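Local coordinates for protein quinone oxidoreductase (Thermus thermophilus, PDB 1IZ0) that binds NADPH and probably uses it to reduce quinones, at residues T113-L118 and V143-A148; G126-V131 and G150-A155; G189-L194 and G211-Y216. All coordinates share one frame; numbering follows the deposited sequence.

Contact 1 (T113-L118 and V143-A148); sequences TAYLAL and VQVARA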
ATOM      1  N   THR A 113       5.652   0.817  -0.043  1.00 18.40           N
ATOM      2  CA  THR A 113       5.637  -0.504  -0.664  1.00 18.59           C
ATOM      3  C   THR A 113       6.084  -0.446  -2.120  1.00 19.14           C
ATOM      4  O   THR A 113       6.898  -1.258  -2.562  1.00 21.71           O
ATOM      5  CB  THR A 113       4.226  -1.124  -0.628  1.00 17.23           C
ATOM      6  OG1 THR A 113       3.875  -1.432   0.729  1.00 16.99           O
ATOM      7  CG2 THR A 113       4.181  -2.388  -1.475  1.00 14.94           C
ATOM      8  N   ALA A 114       5.548   0.514  -2.866  1.00 17.41           N
ATOM      9  CA  ALA A 114       5.895   0.650  -4.275  1.00 19.06           C
ATOM     10  C   ALA A 114       7.364   1.001  -4.468  1.00 18.08           C
ATOM     11  O   ALA A 114       8.057   0.382  -5.273  1.00 18.01           O
ATOM     12  CB  ALA A 114       5.016   1.721  -4.939  1.00 19.08           C
ATOM     13  N   TYR A 115       7.833   2.005  -3.740  1.00 17.11           N
ATOM     14  CA  TYR A 115       9.219   2.431  -3.865  1.00 17.53           C
ATOM     15  C   TYR A 115      10.202   1.351  -3.422  1.00 18.04           C
ATOM     16  O   TYR A 115      11.142   1.027  -4.150  1.00 16.78           O
ATOM     17  CB  TYR A 115       9.463   3.713  -3.056  1.00 18.44           C
ATOM     18  CG  TYR A 115      10.904   4.176  -3.089  1.00 18.73           C
ATOM     19  CD1 TYR A 115      11.821   3.730  -2.139  1.00 20.38           C
ATOM     20  CD2 TYR A 115      11.365   5.018  -4.107  1.00 19.74           C
ATOM     21  CE1 TYR A 115      13.164   4.108  -2.201  1.00 21.57           C
ATOM     22  CE2 TYR A 115      12.705   5.401  -4.181  1.00 20.10           C
ATOM     23  CZ  TYR A 115      13.595   4.941  -3.226  1.00 21.70           C
ATOM     24  OH  TYR A 115      14.920   5.293  -3.303  1.00 23.53           O
ATOM     25  N   LEU A 116       9.990   0.787  -2.236  1.00 17.58           N
ATOM     26  CA  LEU A 116      10.900  -0.243  -1.743  1.00 19.02           C
ATOM     27  C   LEU A 116      10.862  -1.498  -2.609  1.00 20.25           C
ATOM     28  O   LEU A 116      11.856  -2.223  -2.715  1.00 20.83           O
ATOM     29  CB  LEU A 116      10.581  -0.584  -0.283  1.00 14.31           C
ATOM     30  CG  LEU A 116      10.969   0.529   0.700  1.00 18.40           C
ATOM     31  CD1 LEU A 116      10.393   0.253   2.080  1.00 18.29           C
ATOM     32  CD2 LEU A 116      12.490   0.643   0.759  1.00 13.89           C
ATOM     33  N   ALA A 117       9.720  -1.755  -3.232  1.00 21.40           N
ATOM     34  CA  ALA A 117       9.598  -2.925  -4.093  1.00 23.00           C
ATOM     35  C   ALA A 117      10.426  -2.684  -5.359  1.00 23.37           C
ATOM     36  O   ALA A 117      11.208  -3.541  -5.777  1.00 23.43           O
ATOM     37  CB  ALA A 117       8.130  -3.167  -4.453  1.00 22.68           C
ATOM     38  N   LEU A 118      10.259  -1.511  -5.964  1.00 21.74           N
ATOM     39  CA  LEU A 118      11.003  -1.185  -7.174  1.00 21.23           C
ATOM     40  C   LEU A 118      12.485  -1.012  -6.849  1.00 21.56           C
ATOM     41  O   LEU A 118      13.361  -1.490  -7.590  1.00 18.69           O
ATOM     42  CB  LEU A 118      10.432   0.088  -7.815  1.00 20.63           C
ATOM     43  CG  LEU A 118       9.032  -0.072  -8.432  1.00 20.18           C
ATOM     44  CD1 LEU A 118       8.347   1.282  -8.555  1.00 19.15           C
ATOM     45  CD2 LEU A 118       9.145  -0.757  -9.794  1.00 18.91           C
ATOM     46  N   VAL A 143       2.139   3.383  -9.978  1.00 19.13           N
ATOM     47  CA  VAL A 143       2.276   4.077 -11.252  1.00 18.05           C
ATOM     48  C   VAL A 143       3.001   5.405 -11.064  1.00 18.60           C
ATOM     49  O   VAL A 143       3.925   5.731 -11.814  1.00 17.83           O
ATOM     50  CB  VAL A 143       0.899   4.336 -11.910  1.00 18.13           C
ATOM     51  CG1 VAL A 143       1.074   5.157 -13.188  1.00 14.82           C
ATOM     52  CG2 VAL A 143       0.224   3.005 -12.237  1.00 15.50           C
ATOM     53  N   GLN A 144       2.586   6.167 -10.058  1.00 17.39           N
ATOM     54  CA  GLN A 144       3.202   7.460  -9.793  1.00 17.19           C
ATOM     55  C   GLN A 144       4.668   7.330  -9.397  1.00 18.88           C
ATOM     56  O   GLN A 144       5.512   8.092  -9.864  1.00 17.15           O
ATOM     57  CB  GLN A 144       2.445   8.192  -8.682  1.00 18.02           C
ATOM     58  CG  GLN A 144       1.025   8.595  -9.054  1.00 16.39           C
ATOM     59  CD  GLN A 144       0.348   9.388  -7.957  1.00 17.64           C
ATOM     60  OE1 GLN A 144       0.745  10.509  -7.659  1.00 18.81           O
ATOM     61  NE2 GLN A 144      -0.674   8.804  -7.343  1.00 16.93           N
ATOM     62  N   VAL A 145       4.970   6.370  -8.523  1.00 17.30           N
ATOM     63  CA  VAL A 145       6.343   6.181  -8.077  1.00 18.10           C
ATOM     64  C   VAL A 145       7.234   5.708  -9.223  1.00 18.55           C
ATOM     65  O   VAL A 145       8.338   6.221  -9.408  1.00 18.17           O
ATOM     66  CB  VAL A 145       6.407   5.177  -6.917  1.00 18.12           C
ATOM     67  CG1 VAL A 145       7.855   4.933  -6.518  1.00 19.28           C
ATOM     68  CG2 VAL A 145       5.613   5.715  -5.736  1.00 16.48           C
ATOM     69  N   ALA A 146       6.748   4.744  -9.999  1.00 18.23           N
ATOM     70  CA  ALA A 146       7.507   4.233 -11.128  1.00 19.41           C
ATOM     71  C   ALA A 146       7.796   5.376 -12.092  1.00 20.15           C
ATOM     72  O   ALA A 146       8.900   5.480 -12.628  1.00 20.97           O
ATOM     73  CB  ALA A 146       6.723   3.135 -11.835  1.00 19.18           C
ATOM     74  N   ARG A 147       6.805   6.235 -12.314  1.00 21.42           N
ATOM     75  CA  ARG A 147       6.981   7.376 -13.216  1.00 23.57           C
ATOM     76  C   ARG A 147       8.083   8.303 -12.715  1.00 22.63           C
ATOM     77  O   ARG A 147       8.948   8.723 -13.487  1.00 21.44           O
ATOM     78  CB  ARG A 147       5.679   8.171 -13.340  1.00 27.51           C
ATOM     79  CG  ARG A 147       4.640   7.543 -14.249  1.00 34.44           C
ATOM     80  CD  ARG A 147       4.832   8.010 -15.681  1.00 40.56           C
ATOM     81  NE  ARG A 147       6.113   7.584 -16.237  1.00 43.62           N
ATOM     82  CZ  ARG A 147       6.684   8.149 -17.295  1.00 46.86           C
ATOM     83  NH1 ARG A 147       6.088   9.166 -17.908  1.00 46.21           N
ATOM     84  NH2 ARG A 147       7.852   7.698 -17.741  1.00 49.74           N
ATOM     85  N   ALA A 148       8.043   8.623 -11.423  1.00 20.49           N
ATOM     86  CA  ALA A 148       9.039   9.500 -10.812  1.00 20.21           C
ATOM     87  C   ALA A 148      10.432   8.884 -10.881  1.00 20.98           C
ATOM     88  O   ALA A 148      11.438   9.592 -10.807  1.00 19.86           O
ATOM     89  CB  ALA A 148       8.678   9.770  -9.364  1.00 18.03           C
TER
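V145 projects from helix 137-148 against the flank of helix 108-120, where A114, Y115 and L118 receive it. All the touching is between apolar groups. The two methyls of the valine divide the work, because its first torsion (chi1 177°) sets CG1 anti to the backbone N and CG2 anti to the carbonyl carbon. CG2 meets the methyl of A114, CB to CG2 4.1 Å. CG1 lies against the start of the Y115 side chain, 3.9 Å from Y115 CA, and sits at the edge of the tyrosine ring near its plane. The same CG1 is 4.2 Å from L118 CD1, so one branch bridges two residues of the opposite helix.

A second apolar patch is made by L118, whose CD1 reaches past V145 to the backbone of the next residue, 4.0 Å from A146 CA, and also touches A146 CB. Small alanines at A114 and A146 leave room for V145 and L118 between helices whose local axes approach to 9.1 Å at a crossing angle of -47°.

Apolar neighbours continue the packing: L118 also rests on M149 and L151, A146 on V153, and the Y115 ring meets that of F260 in helix 251-261. Helix 137-148 is the crossover helix of a beta-alpha-beta unit, and it shares one face of the parallel Rossmann sheet with helix 108-120, since A146 and L118 both touch V129.

With every touching residue buried and no polar group joining the helices, cohesion here probably comes mainly from dispersion and the exclusion of water, and how the helices sit together depends on the fit of branched and small side chains.

Contact 2 (G126-V131 and G150-A155); sequences GEKVLV and GLRVLA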
ATOM      1  N   GLY A 126      13.959   4.106 -17.655  1.00 23.98           N
ATOM      2  CA  GLY A 126      13.686   3.522 -18.957  1.00 23.10           C
ATOM      3  C   GLY A 126      13.201   2.076 -18.932  1.00 23.44           C
ATOM      4  O   GLY A 126      12.748   1.562 -19.952  1.00 22.85           O
ATOM      5  N   GLU A 127      13.288   1.405 -17.787  1.00 22.61           N
ATOM      6  CA  GLU A 127      12.824   0.022 -17.720  1.00 22.61           C
ATOM      7  C   GLU A 127      11.293  -0.086 -17.774  1.00 22.88           C
ATOM      8  O   GLU A 127      10.564   0.823 -17.343  1.00 21.77           O
ATOM      9  CB  GLU A 127      13.381  -0.675 -16.464  1.00 24.73           C
ATOM     10  CG  GLU A 127      14.901  -0.904 -16.548  1.00 27.25           C
ATOM     11  CD  GLU A 127      15.424  -1.969 -15.581  1.00 28.69           C
ATOM     12  OE1 GLU A 127      15.278  -1.806 -14.353  1.00 26.77           O
ATOM     13  OE2 GLU A 127      15.998  -2.974 -16.059  1.00 30.31           O
ATOM     14  N   LYS A 128      10.822  -1.209 -18.314  1.00 20.98           N
ATOM     15  CA  LYS A 128       9.398  -1.487 -18.481  1.00 19.72           C
ATOM     16  C   LYS A 128       8.817  -2.235 -17.279  1.00 21.28           C
ATOM     17  O   LYS A 128       9.285  -3.320 -16.927  1.00 17.68           O
ATOM     18  CB  LYS A 128       9.199  -2.308 -19.756  1.00 18.39           C
ATOM     19  CG  LYS A 128       9.674  -1.588 -21.017  1.00 20.21           C
ATOM     20  CD  LYS A 128       9.796  -2.530 -22.217  1.00 19.24           C
ATOM     21  CE  LYS A 128      11.118  -3.301 -22.210  1.00 20.88           C
ATOM     22  NZ  LYS A 128      11.158  -4.347 -23.284  1.00 19.66           N
ATOM     23  N   VAL A 129       7.779  -1.664 -16.664  1.00 20.45           N
ATOM     24  CA  VAL A 129       7.177  -2.281 -15.489  1.00 19.57           C
ATOM     25  C   VAL A 129       5.668  -2.461 -15.586  1.00 21.06           C
ATOM     26  O   VAL A 129       4.937  -1.556 -15.991  1.00 22.39           O
ATOM     27  CB  VAL A 129       7.504  -1.460 -14.212  1.00 18.50           C
ATOM     28  CG1 VAL A 129       7.003  -0.024 -14.371  1.00 18.14           C
ATOM     29  CG2 VAL A 129       6.883  -2.113 -12.992  1.00 16.47           C
ATOM     30  N   LEU A 130       5.207  -3.645 -15.211  1.00 21.59           N
ATOM     31  CA  LEU A 130       3.784  -3.942 -15.230  1.00 23.44           C
ATOM     32  C   LEU A 130       3.225  -3.718 -13.825  1.00 23.40           C
ATOM     33  O   LEU A 130       3.759  -4.245 -12.846  1.00 24.55           O
ATOM     34  CB  LEU A 130       3.565  -5.393 -15.670  1.00 24.48           C
ATOM     35  CG  LEU A 130       2.166  -6.025 -15.699  1.00 27.07           C
ATOM     36  CD1 LEU A 130       1.791  -6.469 -14.312  1.00 29.22           C
ATOM     37  CD2 LEU A 130       1.142  -5.047 -16.261  1.00 27.21           C
ATOM     38  N   VAL A 131       2.174  -2.912 -13.727  1.00 20.94           N
ATOM     39  CA  VAL A 131       1.525  -2.645 -12.447  1.00 20.64           C
ATOM     40  C   VAL A 131       0.111  -3.211 -12.522  1.00 22.50           C
ATOM     41  O   VAL A 131      -0.662  -2.838 -13.407  1.00 21.72           O
ATOM     42  CB  VAL A 131       1.435  -1.132 -12.149  1.00 19.20           C
ATOM     43  CG1 VAL A 131       0.655  -0.899 -10.849  1.00 17.38           C
ATOM     44  CG2 VAL A 131       2.833  -0.543 -12.040  1.00 14.94           C
ATOM     45  N   GLY A 150      11.387   7.344 -13.416  1.00 23.21           N
ATOM     46  CA  GLY A 150      11.695   7.332 -14.838  1.00 21.24           C
ATOM     47  C   GLY A 150      11.382   6.033 -15.554  1.00 22.52           C
ATOM     48  O   GLY A 150      11.931   5.761 -16.624  1.00 22.14           O
ATOM     49  N   LEU A 151      10.484   5.231 -14.988  1.00 21.29           N
ATOM     50  CA  LEU A 151      10.138   3.954 -15.601  1.00 20.99           C
ATOM     51  C   LEU A 151       8.981   4.054 -16.596  1.00 20.91           C
ATOM     52  O   LEU A 151       8.177   4.986 -16.547  1.00 21.61           O
ATOM     53  CB  LEU A 151       9.775   2.933 -14.515  1.00 19.73           C
ATOM     54  CG  LEU A 151      10.729   2.775 -13.327  1.00 22.27           C
ATOM     55  CD1 LEU A 151      10.123   1.795 -12.321  1.00 21.75           C
ATOM     56  CD2 LEU A 151      12.087   2.282 -13.800  1.00 19.84           C
ATOM     57  N   ARG A 152       8.914   3.082 -17.501  1.00 20.03           N
ATOM     58  CA  ARG A 152       7.848   3.005 -18.493  1.00 19.58           C
ATOM     59  C   ARG A 152       6.820   2.076 -17.862  1.00 19.49           C
ATOM     60  O   ARG A 152       7.122   0.912 -17.592  1.00 21.16           O
ATOM     61  CB  ARG A 152       8.378   2.408 -19.798  1.00 17.75           C
ATOM     62  CG  ARG A 152       9.319   3.330 -20.568  1.00 18.27           C
ATOM     63  CD  ARG A 152       9.826   2.653 -21.837  1.00 18.94           C
ATOM     64  NE  ARG A 152       8.732   2.198 -22.698  1.00 17.18           N
ATOM     65  CZ  ARG A 152       8.862   1.254 -23.625  1.00 19.29           C
ATOM     66  NH1 ARG A 152      10.043   0.667 -23.807  1.00 17.70           N
ATOM     67  NH2 ARG A 152       7.817   0.890 -24.360  1.00 15.58           N
ATOM     68  N   VAL A 153       5.613   2.584 -17.635  1.00 18.16           N
ATOM     69  CA  VAL A 153       4.569   1.808 -16.967  1.00 17.75           C
ATOM     70  C   VAL A 153       3.446   1.241 -17.822  1.00 18.70           C
ATOM     71  O   VAL A 153       2.837   1.949 -18.625  1.00 19.07           O
ATOM     72  CB  VAL A 153       3.903   2.656 -15.851  1.00 17.53           C
ATOM     73  CG1 VAL A 153       2.855   1.831 -15.109  1.00 13.58           C
ATOM     74  CG2 VAL A 153       4.967   3.191 -14.900  1.00 13.06           C
ATOM     75  N   LEU A 154       3.164  -0.041 -17.614  1.00 18.12           N
ATOM     76  CA  LEU A 154       2.082  -0.737 -18.313  1.00 19.43           C
ATOM     77  C   LEU A 154       1.127  -1.061 -17.176  1.00 18.36           C
ATOM     78  O   LEU A 154       1.443  -1.894 -16.327  1.00 19.11           O
ATOM     79  CB  LEU A 154       2.580  -2.046 -18.935  1.00 19.69           C
ATOM     80  CG  LEU A 154       1.895  -2.694 -20.144  1.00 23.47           C
ATOM     81  CD1 LEU A 154       2.123  -4.206 -20.055  1.00 21.47           C
ATOM     82  CD2 LEU A 154       0.407  -2.396 -20.198  1.00 23.24           C
ATOM     83  N   ALA A 155      -0.023  -0.396 -17.145  1.00 18.25           N
ATOM     84  CA  ALA A 155      -0.997  -0.616 -16.080  1.00 17.71           C
ATOM     85  C   ALA A 155      -2.046  -1.617 -16.510  1.00 18.27           C
ATOM     86  O   ALA A 155      -2.439  -1.656 -17.673  1.00 20.04           O
ATOM     87  CB  ALA A 155      -1.671   0.709 -15.695  1.00 15.57           C
TER
HETATM   88  O   HOH W   1      12.789   1.040 -22.425  1.00 24.73           O
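K128 and R152 occupy matching places on two neighbouring parallel strands, and the backbone bonds between these strands carry most of the contact. R152 N donates to E127 O, V129 N to R152 O at 2.8 Å, L154 N to V129 O, and V131 N to L154 O, the regular alternation of a parallel ladder in which R152, V129 and L154 each spend both N-H and C=O on the partner strand. A further bond precedes the strands: G126 N reaches G150 O at 2.8 Å from above the carbonyl plane. Glycine suits both ends of it. G126 has a phi of 86°, where a CB would press on the preceding carbonyl, and G150, also at positive phi, ends helix 137-148 in a Schellman motif.

Apolar side chains pair on both faces. V129 CG1 lies 3.8 Å from V153 CG2, and V131 CG2 is 3.9 Å from V153 CG1, so V153 is shared by two valines; helix 137-148 packs over this face through A146 and A142. On the other face L130 CD2 comes 4.0 Å from L154 CD1.

The polar side chains run side by side. K128 CG stands 3.5 Å above one face of the R152 guanidinium, offset toward its rim, while a water in the plane accepts from R152 NH1 at 3.1 Å. The two charges stay apart, K128 NZ 5.2 Å from R152 NH1, each with its own partners: R152 has a salt bridge with E172 and a cation-pi contact with W187, while K128 NZ bonds to the carbonyls of W187 and G189.

Two parallel strands joined through helix 137-148 make a beta-alpha-beta crossover, the opening unit of the Rossmann fold that binds dinucleotides in this dehydrogenase family.

Contact 3 (G189-L194 and G211-Y216); sequences GLDLVL and GGRLVY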
ATOM      1  N   GLY A 189       8.457  -7.476 -24.072  1.00 22.09           N
ATOM      2  CA  GLY A 189       8.628  -8.115 -22.779  1.00 21.82           C
ATOM      3  C   GLY A 189       8.899  -7.081 -21.698  1.00 22.43           C
ATOM      4  O   GLY A 189       9.420  -5.994 -21.972  1.00 21.15           O
ATOM      5  N   LEU A 190       8.558  -7.418 -20.462  1.00 20.57           N
ATOM      6  CA  LEU A 190       8.757  -6.497 -19.360  1.00 20.98           C
ATOM      7  C   LEU A 190      10.029  -6.775 -18.571  1.00 21.70           C
ATOM      8  O   LEU A 190      10.510  -7.912 -18.513  1.00 21.22           O
ATOM      9  CB  LEU A 190       7.548  -6.557 -18.426  1.00 23.44           C
ATOM     10  CG  LEU A 190       6.219  -6.336 -19.151  1.00 23.43           C
ATOM     11  CD1 LEU A 190       5.074  -6.653 -18.223  1.00 24.72           C
ATOM     12  CD2 LEU A 190       6.142  -4.896 -19.646  1.00 23.68           C
ATOM     13  N   ASP A 191      10.568  -5.716 -17.977  1.00 21.00           N
ATOM     14  CA  ASP A 191      11.768  -5.794 -17.155  1.00 22.35           C
ATOM     15  C   ASP A 191      11.345  -6.117 -15.723  1.00 21.34           C
ATOM     16  O   ASP A 191      12.032  -6.849 -15.011  1.00 22.83           O
ATOM     17  CB  ASP A 191      12.515  -4.450 -17.171  1.00 23.26           C
ATOM     18  CG  ASP A 191      13.085  -4.112 -18.539  1.00 26.55           C
ATOM     19  OD1 ASP A 191      13.871  -4.928 -19.060  1.00 27.70           O
ATOM     20  OD2 ASP A 191      12.754  -3.037 -19.096  1.00 24.81           O
ATOM     21  N   LEU A 192      10.205  -5.565 -15.316  1.00 19.51           N
ATOM     22  CA  LEU A 192       9.677  -5.762 -13.972  1.00 20.15           C
ATOM     23  C   LEU A 192       8.168  -5.988 -13.928  1.00 19.47           C
ATOM     24  O   LEU A 192       7.414  -5.491 -14.766  1.00 19.56           O
ATOM     25  CB  LEU A 192       9.978  -4.543 -13.089  1.00 21.13           C
ATOM     26  CG  LEU A 192      11.405  -4.131 -12.732  1.00 23.97           C
ATOM     27  CD1 LEU A 192      11.995  -3.295 -13.841  1.00 24.97           C
ATOM     28  CD2 LEU A 192      11.378  -3.310 -11.456  1.00 26.03           C
ATOM     29  N   VAL A 193       7.738  -6.734 -12.922  1.00 18.36           N
ATOM     30  CA  VAL A 193       6.330  -6.996 -12.705  1.00 17.95           C
ATOM     31  C   VAL A 193       6.075  -6.892 -11.203  1.00 19.13           C
ATOM     32  O   VAL A 193       6.791  -7.506 -10.409  1.00 18.00           O
ATOM     33  CB  VAL A 193       5.921  -8.410 -13.175  1.00 19.31           C
ATOM     34  CG1 VAL A 193       4.481  -8.694 -12.751  1.00 14.33           C
ATOM     35  CG2 VAL A 193       6.056  -8.524 -14.695  1.00 17.72           C
ATOM     36  N   LEU A 194       5.094  -6.079 -10.817  1.00 18.17           N
ATOM     37  CA  LEU A 194       4.732  -5.938  -9.409  1.00 19.45           C
ATOM     38  C   LEU A 194       3.497  -6.806  -9.282  1.00 21.24           C
ATOM     39  O   LEU A 194       2.405  -6.408  -9.675  1.00 18.53           O
ATOM     40  CB  LEU A 194       4.407  -4.480  -9.059  1.00 18.41           C
ATOM     41  CG  LEU A 194       5.568  -3.481  -9.162  1.00 20.40           C
ATOM     42  CD1 LEU A 194       5.103  -2.091  -8.718  1.00 20.72           C
ATOM     43  CD2 LEU A 194       6.729  -3.941  -8.296  1.00 18.30           C
ATOM     44  N   GLY A 211      16.569 -11.054 -17.976  1.00 22.60           N
ATOM     45  CA  GLY A 211      16.957 -10.243 -16.834  1.00 21.85           C
ATOM     46  C   GLY A 211      15.777  -9.682 -16.057  1.00 21.82           C
ATOM     47  O   GLY A 211      15.956  -8.907 -15.110  1.00 22.55           O
ATOM     48  N   GLY A 212      14.569 -10.083 -16.438  1.00 20.08           N
ATOM     49  CA  GLY A 212      13.382  -9.570 -15.775  1.00 21.60           C
ATOM     50  C   GLY A 212      13.189  -9.985 -14.330  1.00 23.28           C
ATOM     51  O   GLY A 212      13.691 -11.022 -13.895  1.00 25.50           O
ATOM     52  N   ARG A 213      12.475  -9.168 -13.563  1.00 23.24           N
ATOM     53  CA  ARG A 213      12.220  -9.530 -12.180  1.00 23.61           C
ATOM     54  C   ARG A 213      10.799  -9.265 -11.722  1.00 23.55           C
ATOM     55  O   ARG A 213      10.220  -8.202 -11.983  1.00 23.33           O
ATOM     56  CB  ARG A 213      13.223  -8.858 -11.226  1.00 23.17           C
ATOM     57  CG  ARG A 213      13.627  -7.449 -11.578  1.00 27.09           C
ATOM     58  CD  ARG A 213      15.098  -7.391 -11.970  1.00 23.18           C
ATOM     59  NE  ARG A 213      15.261  -6.902 -13.338  1.00 22.66           N
ATOM     60  CZ  ARG A 213      15.407  -5.624 -13.681  1.00 22.12           C
ATOM     61  NH1 ARG A 213      15.422  -4.665 -12.756  1.00 18.71           N
ATOM     62  NH2 ARG A 213      15.541  -5.306 -14.964  1.00 21.23           N
ATOM     63  N   LEU A 214      10.244 -10.265 -11.043  1.00 22.25           N
ATOM     64  CA  LEU A 214       8.897 -10.211 -10.505  1.00 22.13           C
ATOM     65  C   LEU A 214       8.962 -10.024  -8.990  1.00 22.10           C
ATOM     66  O   LEU A 214       9.681 -10.750  -8.297  1.00 21.42           O
ATOM     67  CB  LEU A 214       8.153 -11.510 -10.839  1.00 20.88           C
ATOM     68  CG  LEU A 214       6.672 -11.592 -10.440  1.00 22.99           C
ATOM     69  CD1 LEU A 214       5.898 -12.287 -11.552  1.00 23.62           C
ATOM     70  CD2 LEU A 214       6.517 -12.336  -9.109  1.00 21.88           C
ATOM     71  N   VAL A 215       8.220  -9.041  -8.487  1.00 20.32           N
ATOM     72  CA  VAL A 215       8.174  -8.765  -7.060  1.00 20.17           C
ATOM     73  C   VAL A 215       6.836  -9.289  -6.560  1.00 21.62           C
ATOM     74  O   VAL A 215       5.784  -8.788  -6.942  1.00 20.41           O
ATOM     75  CB  VAL A 215       8.264  -7.254  -6.773  1.00 19.44           C
ATOM     76  CG1 VAL A 215       8.269  -7.014  -5.278  1.00 17.67           C
ATOM     77  CG2 VAL A 215       9.528  -6.676  -7.402  1.00 21.30           C
ATOM     78  N   TYR A 216       6.876 -10.309  -5.714  1.00 23.00           N
ATOM     79  CA  TYR A 216       5.649 -10.892  -5.202  1.00 26.05           C
ATOM     80  C   TYR A 216       5.172 -10.148  -3.962  1.00 25.01           C
ATOM     81  O   TYR A 216       5.706 -10.324  -2.867  1.00 23.76           O
ATOM     82  CB  TYR A 216       5.879 -12.369  -4.896  1.00 29.84           C
ATOM     83  CG  TYR A 216       4.614 -13.179  -4.783  1.00 34.93           C
ATOM     84  CD1 TYR A 216       3.905 -13.242  -3.582  1.00 37.59           C
ATOM     85  CD2 TYR A 216       4.130 -13.899  -5.876  1.00 36.73           C
ATOM     86  CE1 TYR A 216       2.743 -14.009  -3.468  1.00 38.92           C
ATOM     87  CE2 TYR A 216       2.970 -14.668  -5.777  1.00 38.66           C
ATOM     88  CZ  TYR A 216       2.283 -14.721  -4.570  1.00 40.12           C
ATOM     89  OH  TYR A 216       1.147 -15.492  -4.460  1.00 41.17           O
TER
HETATM   90  O   HOH W   2      15.095  -7.029 -17.861  1.00 25.80           O
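D191 and G212 meet where the two strands come together, D191 O lying 3.1 Å from G212 CA in a CA-H...O contact. Glycine fits at G212, because a side chain would be forced against the carbonyl of L190. The same D191 O accepts from R213 N at 2.8 Å. Above it folds the R213 side chain, bent at chi2 and chi3, which brings its guanidinium back over the D191 carbonyl. There R213 NE donates to G211 O at 2.8 Å, in the carbonyl plane; NH1 bonds to A121 O, and NH2 forms a salt bridge with E127. D191 OD1 stays 4.4 Å from R213 NH2, beyond a salt bridge; a water donates to OD1 and accepts only weakly from NH2, while D191 OD2 takes K128 N. With a leucine in place of R213, E127 would probably lose its charged mate and the carbonyls of G211 and A121 their side-chain donors.

L192 follows and crosses obliquely over one face of the guanidinium, toward its rim, with CD1 3.8 Å from R213 NH1. These parallel strands are the fourth and fifth of the Rossmann sheet, whose order is 3-2-1-4-5-6.

V193 N donates to R213 O, and V193 O accepts from V215 N almost straight, at 174°. On the face opposite L192, V193 CG1 touches L214 CD1. L194 ends the pairing: CD2 lies 4.0 Å from V215 CB, the two side chains running alongside each other.

In the fold
Contacts 2 and 3 are neighbouring parts of one parallel sheet, since strands 128-131 and 190-195 are adjacent, and their centres lie about 10 Å apart. The E127-R213 salt bridge (OE2 to NH2 2.6 Å) and a probable hydrogen bond from K128 to G189 link them at the start of the strands, and L130 packs on L190 further along. Contact 1 packs against both: A146 CB is 3.5 Å from V153 CG2, and L118 CD2 is 3.8 Å from L192 CD2. NADPH is not bound in this model, but contact 3 comes near its known site, the V215 side chain being about 4 Å from those of I217 and F242; the A114 side chain of contact 1 is about 7 Å from that of I217.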